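Long-range contacts in glutaredoxin 1 (Francisella tularensis subsp. tularensis, PDB 3MSZ), which probably reduces protein disulfides, as other members of the glutaredoxin family do, and is held here in a complex with glutathione and cacodylate: residues A[8-13]-A[31-36]; A[44-49]-A[57-62]. One frame throughout, in Å; residues are numbered along the deposited sequence. Where two conformers were deposited one is given.

Contact 1: residues A[8-13]-A[31-36]. With CAC (cacodylate ion), chain C.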
loop_
_atom_site.group_PDB
_atom_site.type_symbol
_atom_site.label_atom_id
_atom_site.label_comp_id
_atom_site.label_asym_id
_atom_site.label_seq_id
_atom_site.Cartn_x
_atom_site.Cartn_y
_atom_site.Cartn_z
ATOM N N ILE A 8 -2.885 2.612 2.676
ATOM C CA ILE A 8 -1.629 1.883 2.783
ATOM C C ILE A 8 -1.614 0.954 3.990
ATOM O O ILE A 8 -1.873 1.377 5.126
ATOM C CB ILE A 8 -0.402 2.814 2.950
ATOM C CG1 ILE A 8 -0.533 4.052 2.047
ATOM C CG2 ILE A 8 0.872 2.040 2.611
ATOM C CD1 ILE A 8 0.694 4.995 2.087
ATOM N N TYR A 9 -1.271 -0.303 3.734
ATOM C CA TYR A 9 -1.118 -1.283 4.775
ATOM C C TYR A 9 0.360 -1.465 5.056
ATOM O O TYR A 9 1.145 -1.704 4.132
ATOM C CB TYR A 9 -1.755 -2.601 4.320
ATOM C CG TYR A 9 -3.264 -2.506 4.193
ATOM C CD1 TYR A 9 -4.079 -2.750 5.292
ATOM C CD2 TYR A 9 -3.871 -2.208 2.972
ATOM C CE1 TYR A 9 -5.467 -2.680 5.189
ATOM C CE2 TYR A 9 -5.278 -2.127 2.855
ATOM C CZ TYR A 9 -6.056 -2.381 3.976
ATOM O OH TYR A 9 -7.436 -2.312 3.913
ATOM N N THR A 10 0.726 -1.381 6.339
ATOM C CA THR A 10 2.111 -1.335 6.728
ATOM C C THR A 10 2.374 -2.115 8.013
ATOM O O THR A 10 1.461 -2.669 8.624
ATOM C CB THR A 10 2.559 0.135 6.996
ATOM O OG1 THR A 10 1.842 0.625 8.125
ATOM C CG2 THR A 10 2.230 1.032 5.805
ATOM N N ARG A 11 3.648 -2.174 8.385
ATOM C CA ARG A 11 4.052 -2.605 9.714
ATOM C C ARG A 11 5.186 -1.655 10.160
ATOM O O ARG A 11 5.822 -0.965 9.316
ATOM C CB ARG A 11 4.511 -4.070 9.687
ATOM C CG ARG A 11 5.918 -4.262 9.075
ATOM C CD ARG A 11 6.302 -5.750 9.065
ATOM N NE ARG A 11 7.601 -5.986 8.416
ATOM C CZ ARG A 11 8.792 -5.720 8.965
ATOM N NH1 ARG A 11 9.902 -5.996 8.300
ATOM N NH2 ARG A 11 8.882 -5.198 10.188
ATOM N N ASN A 12 5.418 -1.575 11.468
ATOM C CA ASN A 12 6.589 -0.839 11.989
ATOM C C ASN A 12 7.881 -1.630 11.730
ATOM O O ASN A 12 7.867 -2.865 11.723
ATOM C CB ASN A 12 6.428 -0.569 13.493
ATOM C CG ASN A 12 5.228 0.317 13.800
ATOM O OD1 ASN A 12 5.169 1.463 13.356
ATOM N ND2 ASN A 12 4.263 -0.216 14.552
ATOM N N GLY A 13 8.991 -0.928 11.503
ATOM C CA GLY A 13 10.265 -1.567 11.197
ATOM C C GLY A 13 10.384 -2.023 9.748
ATOM O O GLY A 13 11.264 -2.820 9.406
ATOM N N PHE A 31 -3.244 10.082 3.174
ATOM C CA PHE A 31 -3.483 8.649 3.051
ATOM C C PHE A 31 -3.936 8.136 4.404
ATOM O O PHE A 31 -3.658 8.764 5.436
ATOM C CB PHE A 31 -2.210 7.905 2.612
ATOM C CG PHE A 31 -1.021 8.117 3.535
ATOM C CD1 PHE A 31 -0.084 9.122 3.276
ATOM C CD2 PHE A 31 -0.856 7.334 4.675
ATOM C CE1 PHE A 31 1.008 9.321 4.134
ATOM C CE2 PHE A 31 0.237 7.532 5.550
ATOM C CZ PHE A 31 1.168 8.516 5.276
ATOM N N ASP A 32 -4.643 7.012 4.379
ATOM C CA ASP A 32 -5.010 6.282 5.579
ATOM C C ASP A 32 -4.113 5.055 5.714
ATOM O O ASP A 32 -4.015 4.210 4.797
ATOM C CB ASP A 32 -6.477 5.841 5.531
ATOM C CG ASP A 32 -6.907 5.115 6.806
ATOM O OD1 ASP A 32 -6.903 5.753 7.888
ATOM O OD2 ASP A 32 -7.236 3.908 6.731
ATOM N N GLU A 33 -3.455 4.962 6.861
ATOM C CA GLU A 33 -2.538 3.871 7.115
ATOM C C GLU A 33 -3.197 2.869 8.058
ATOM O O GLU A 33 -3.753 3.242 9.101
ATOM C CB GLU A 33 -1.232 4.393 7.741
ATOM C CG GLU A 33 -0.171 3.294 7.964
ATOM C CD GLU A 33 1.094 3.814 8.685
ATOM O OE1 GLU A 33 1.006 4.883 9.307
ATOM O OE2 GLU A 33 2.176 3.157 8.649
ATOM N N THR A 34 -3.100 1.596 7.704
ATOM C CA THR A 34 -3.437 0.516 8.628
ATOM C C THR A 34 -2.172 -0.257 8.979
ATOM O O THR A 34 -1.538 -0.834 8.089
ATOM C CB THR A 34 -4.420 -0.420 7.965
ATOM O OG1 THR A 34 -5.629 0.302 7.736
ATOM C CG2 THR A 34 -4.713 -1.640 8.833
ATOM N N ILE A 35 -1.796 -0.241 10.260
ATOM C CA ILE A 35 -0.577 -0.907 10.736
ATOM C C ILE A 35 -0.912 -2.301 11.285
ATOM O O ILE A 35 -1.738 -2.444 12.170
ATOM C CB ILE A 35 0.115 -0.132 11.859
ATOM C CG1 ILE A 35 0.555 1.253 11.383
ATOM C CG2 ILE A 35 1.366 -0.883 12.332
ATOM C CD1 ILE A 35 1.123 2.124 12.501
ATOM N N ILE A 36 -0.275 -3.323 10.733
ATOM C CA ILE A 36 -0.458 -4.692 11.208
ATOM C C ILE A 36 0.899 -5.302 11.541
ATOM O O ILE A 36 1.556 -5.904 10.688
ATOM C CB ILE A 36 -1.173 -5.550 10.155
ATOM C CG1 ILE A 36 -0.663 -5.202 8.752
ATOM C CG2 ILE A 36 -2.674 -5.325 10.241
ATOM C CD1 ILE A 36 -1.481 -5.814 7.604
HETATM AS AS CAC C . 7.779 -8.185 5.428
HETATM O O1 CAC C . 8.902 -6.926 5.841
HETATM O O2 CAC C . 6.863 -7.563 4.107
HETATM C C1 CAC C . 8.734 -9.810 4.872
HETATM C C2 CAC C . 6.573 -8.573 6.917
#
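One face of the Phe31 ring carries the methyl CD1 of Ile8, 4.1 Å from the ring centroid and displaced toward the rim, a CH-pi contact. The Tyr9 ring lies alongside Thr34, its CD1 3.6 Å from Thr34 CB, and meets the Phe45 ring; its hydroxyl is hydrogen-bonded to Lys7 NZ. The Arg11 guanidinium hydrogen-bonds cacodylate O1 at its edge, in plane, through NE and NH1, the latter at 2.8 Å. Strands 8-10 and 32-35 pair in parallel, with Ile8, Thr10 and Glu33 on one face and Tyr9 and Thr34 on the other. Ile8 N hydrogen-bonds to Asp32 O, Thr34 N to Ile8 O, Thr10 N to Thr34 O, and Ile36 N to Thr10 O at 2.8 Å. The pairing closes the beta-alpha-beta unit of the thioredoxin fold, whose helix 15-26 covers Ile8 and Thr10. On that face Thr10 OG1 donates to Glu33 OE2 at 2.6 Å, meeting the anti side of the carboxylate, 21° out of its plane. Glu33 gets there on an extended chain, CG anti to the backbone N (chi1 -177°). Because Lys21 forms a salt bridge to the same oxygen, hydroxyl and ammonium probably keep the carboxylate ionised and tie both strands to the helix.

Contact 2: residues A[44-49]-A[57-62]. With GSH (glutathione), chain D; CAC (cacodylate ion), chain C.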
loop_
_atom_site.group_PDB
_atom_site.type_symbol
_atom_site.label_atom_id
_atom_site.label_comp_id
_atom_site.label_asym_id
_atom_site.label_seq_id
_atom_site.Cartn_x
_atom_site.Cartn_y
_atom_site.Cartn_z
ATOM N N LYS A 44 -3.232 -13.257 8.094
ATOM C CA LYS A 44 -4.680 -13.269 7.975
ATOM C C LYS A 44 -5.138 -12.212 6.962
ATOM O O LYS A 44 -6.027 -12.445 6.159
ATOM C CB LYS A 44 -5.329 -13.011 9.338
ATOM C CG LYS A 44 -6.858 -13.218 9.364
ATOM C CD LYS A 44 -7.518 -12.664 10.647
ATOM C CE LYS A 44 -9.034 -12.947 10.694
ATOM N NZ LYS A 44 -9.712 -12.424 11.938
ATOM N N PHE A 45 -4.559 -11.030 7.052
ATOM C CA PHE A 45 -4.774 -9.998 6.061
ATOM C C PHE A 45 -4.352 -10.456 4.633
ATOM O O PHE A 45 -5.100 -10.286 3.673
ATOM C CB PHE A 45 -3.981 -8.763 6.496
ATOM C CG PHE A 45 -3.870 -7.718 5.440
ATOM C CD1 PHE A 45 -4.928 -6.864 5.187
ATOM C CD2 PHE A 45 -2.708 -7.587 4.706
ATOM C CE1 PHE A 45 -4.832 -5.905 4.205
ATOM C CE2 PHE A 45 -2.601 -6.614 3.732
ATOM C CZ PHE A 45 -3.665 -5.774 3.480
ATOM N N TYR A 46 -3.169 -11.051 4.491
ATOM C CA TYR A 46 -2.761 -11.575 3.188
ATOM C C TYR A 46 -3.786 -12.550 2.620
ATOM O O TYR A 46 -4.211 -12.431 1.451
ATOM C CB TYR A 46 -1.387 -12.265 3.241
ATOM C CG TYR A 46 -0.220 -11.353 3.620
ATOM C CD1 TYR A 46 -0.238 -10.009 3.288
ATOM C CD2 TYR A 46 0.886 -11.851 4.330
ATOM C CE1 TYR A 46 0.811 -9.155 3.643
ATOM C CE2 TYR A 46 1.957 -11.011 4.686
ATOM C CZ TYR A 46 1.908 -9.662 4.331
ATOM O OH TYR A 46 2.940 -8.804 4.653
ATOM N N ASP A 47 -4.183 -13.515 3.434
ATOM C CA ASP A 47 -5.060 -14.569 2.937
ATOM C C ASP A 47 -6.435 -13.983 2.577
ATOM O O ASP A 47 -7.022 -14.318 1.540
ATOM C CB ASP A 47 -5.157 -15.712 3.963
ATOM C CG ASP A 47 -3.807 -16.413 4.210
ATOM O OD1 ASP A 47 -2.737 -15.909 3.772
ATOM O OD2 ASP A 47 -3.819 -17.485 4.860
ATOM N N GLU A 48 -6.923 -13.070 3.414
ATOM C CA GLU A 48 -8.149 -12.359 3.143
ATOM C C GLU A 48 -8.086 -11.566 1.823
ATOM O O GLU A 48 -8.925 -11.728 0.965
ATOM C CB GLU A 48 -8.429 -11.404 4.271
ATOM C CG GLU A 48 -8.870 -12.084 5.524
ATOM C CD GLU A 48 -9.317 -11.087 6.588
ATOM O OE1 GLU A 48 -8.888 -9.903 6.519
ATOM O OE2 GLU A 48 -10.096 -11.496 7.483
HETATM N N MSE A 49 -7.094 -10.705 1.678
HETATM C CA MSE A 49 -6.931 -9.945 0.431
HETATM C C MSE A 49 -6.772 -10.855 -0.792
HETATM O O MSE A 49 -7.336 -10.560 -1.840
HETATM C CB MSE A 49 -5.704 -9.015 0.522
HETATM C CG MSE A 49 -5.900 -7.758 1.364
HETATM SE SE MSE A 49 -7.332 -6.579 0.740
HETATM C CE MSE A 49 -8.820 -7.406 1.721
ATOM N N PHE A 57 -2.193 -9.157 -7.779
ATOM C CA PHE A 57 -1.271 -10.253 -7.646
ATOM C C PHE A 57 -1.368 -10.757 -6.187
ATOM O O PHE A 57 -1.902 -10.073 -5.323
ATOM C CB PHE A 57 0.161 -9.842 -8.055
ATOM C CG PHE A 57 0.742 -8.706 -7.234
ATOM C CD1 PHE A 57 0.801 -7.400 -7.754
ATOM C CD2 PHE A 57 1.249 -8.941 -5.950
ATOM C CE1 PHE A 57 1.350 -6.336 -6.995
ATOM C CE2 PHE A 57 1.822 -7.896 -5.193
ATOM C CZ PHE A 57 1.866 -6.589 -5.705
ATOM N N PRO A 58 -0.884 -11.968 -5.919
ATOM C CA PRO A 58 -1.058 -12.497 -4.555
ATOM C C PRO A 58 -0.067 -11.837 -3.636
ATOM O O PRO A 58 1.128 -11.884 -3.939
ATOM C CB PRO A 58 -0.756 -13.998 -4.721
ATOM C CG PRO A 58 0.178 -14.059 -5.877
ATOM C CD PRO A 58 -0.215 -12.925 -6.819
ATOM N N ILE A 59 -0.533 -11.190 -2.567
ATOM C CA ILE A 59 0.370 -10.390 -1.743
ATOM C C ILE A 59 0.949 -11.209 -0.598
ATOM O O ILE A 59 0.303 -12.133 -0.097
ATOM C CB ILE A 59 -0.323 -9.121 -1.167
ATOM C CG1 ILE A 59 -1.491 -9.508 -0.226
ATOM C CG2 ILE A 59 -0.833 -8.212 -2.304
ATOM C CD1 ILE A 59 -2.022 -8.304 0.662
ATOM N N SER A 60 2.157 -10.862 -0.169
ATOM C CA SER A 60 2.769 -11.571 0.945
ATOM C C SER A 60 3.817 -10.700 1.619
ATOM O O SER A 60 4.630 -11.187 2.398
ATOM C CB SER A 60 3.426 -12.873 0.456
ATOM O OG SER A 60 4.529 -12.562 -0.363
ATOM N N THR A 61 3.786 -9.409 1.313
ATOM C CA THR A 61 4.668 -8.437 1.945
ATOM C C THR A 61 3.893 -7.137 2.172
ATOM O O THR A 61 2.787 -6.942 1.642
ATOM C CB THR A 61 5.893 -8.131 1.044
ATOM O OG1 THR A 61 5.470 -7.432 -0.139
ATOM C CG2 THR A 61 6.585 -9.437 0.621
ATOM N N VAL A 62 4.472 -6.245 2.966
ATOM C CA VAL A 62 4.002 -4.861 3.030
ATOM C C VAL A 62 5.174 -4.003 2.599
ATOM O O VAL A 62 6.303 -4.450 2.658
ATOM C CB VAL A 62 3.537 -4.459 4.440
ATOM C CG1 VAL A 62 2.163 -5.076 4.728
ATOM C CG2 VAL A 62 4.580 -4.916 5.472
HETATM N N1 GSH D . 10.484 -8.217 -6.302
HETATM C CA1 GSH D . 9.964 -7.348 -5.260
HETATM C C1 GSH D . 9.322 -8.084 -4.104
HETATM O O11 GSH D . 8.421 -8.934 -4.308
HETATM O O12 GSH D . 9.683 -7.834 -2.916
HETATM C CB1 GSH D . 11.056 -6.505 -4.621
HETATM C CG1 GSH D . 10.200 -5.626 -3.709
HETATM C CD1 GSH D . 10.953 -4.525 -3.080
HETATM O OE1 GSH D . 11.815 -3.716 -3.858
HETATM N N2 GSH D . 10.669 -4.431 -1.788
HETATM C CA2 GSH D . 9.294 -4.641 -1.410
HETATM C C2 GSH D . 8.405 -3.592 -1.985
HETATM O O2 GSH D . 7.248 -3.165 -1.271
HETATM C CB2 GSH D . 9.189 -4.588 0.096
HETATM S SG2 GSH D . 9.237 -6.246 0.815
HETATM N N3 GSH D . 8.794 -3.101 -3.183
HETATM C CA3 GSH D . 7.897 -3.173 -4.309
HETATM C C3 GSH D . 7.282 -4.559 -4.521
HETATM O O31 GSH D . 7.726 -5.611 -4.003
HETATM O O32 GSH D . 6.282 -4.712 -5.235
HETATM AS AS CAC C . 7.779 -8.185 5.428
HETATM O O1 CAC C . 8.902 -6.926 5.841
HETATM O O2 CAC C . 6.863 -7.563 4.107
HETATM C C1 CAC C . 8.734 -9.810 4.872
HETATM C C2 CAC C . 6.573 -8.573 6.917
#
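Tyr46 turns CG away from its own carbonyl carbon (chi1 -63°), which carries the ring from helix 44-49 across the backbone of 59-62, and Ile59 places CG1 between its backbone N and carbonyl carbon (chi1 63°) with CD1 extended toward the helix. The tyrosine ring lies flat on the loop: Ser60 CA sits almost exactly over its centre, 3.8 Å from the centroid and 6° off the normal, a CH-pi contact made by main chain. At the ring edge Ile59 CD1 stands 3.6 Å from Tyr46 CD1. That same methyl approaches Phe45 CE2 at 3.6 Å and Met49 CB at 3.8 Å, so one branch end fits among three side chains of the helix. Met49, a selenomethionine, lays CG over one face of the Phe45 ring and bends its chain beyond it. The phenol oxygen of Tyr46 comes within 3.1 Å of Thr61 C, but no hydrogen bond crosses between the segments. The N-H of Val62 instead points to cacodylate O2, at 3.0 Å, while Thr61 CB lies 3.8 Å from the glutathione sulfur SG2. Thr61 and Val62 belong to the glutathione pocket. The loop thus runs from helix 39-50, where Asn50 OD1 takes the N-H of Ile59, to strand 64-67, with Phe66 against Met49 and Gln64 against Ile59.

Overall arrangement
The two contacts follow one another in the sequence, strand 32-35 leading on to helix 39-50, and their centres lie about 13 Å apart. They nevertheless touch: Tyr9 CG packs 3.4 Å from Phe45 CZ, Ile36 CD1 lies 3.6 Å from Phe45 CD2, and Arg11 CG is 3.9 Å from Val62 CG2. Both contacts also grip the cacodylate, probably from the crystallisation liquor, contact 1 by one of its oxygens and contact 2 by another. Glutathione lies beside contact 2 and about 8 Å from the Arg11 side chain. Thr10 touches Cys17 and Val62 touches Cys14, two cysteines that form a disulfide in a structure of this protein, which places both contacts beside the probable redox site.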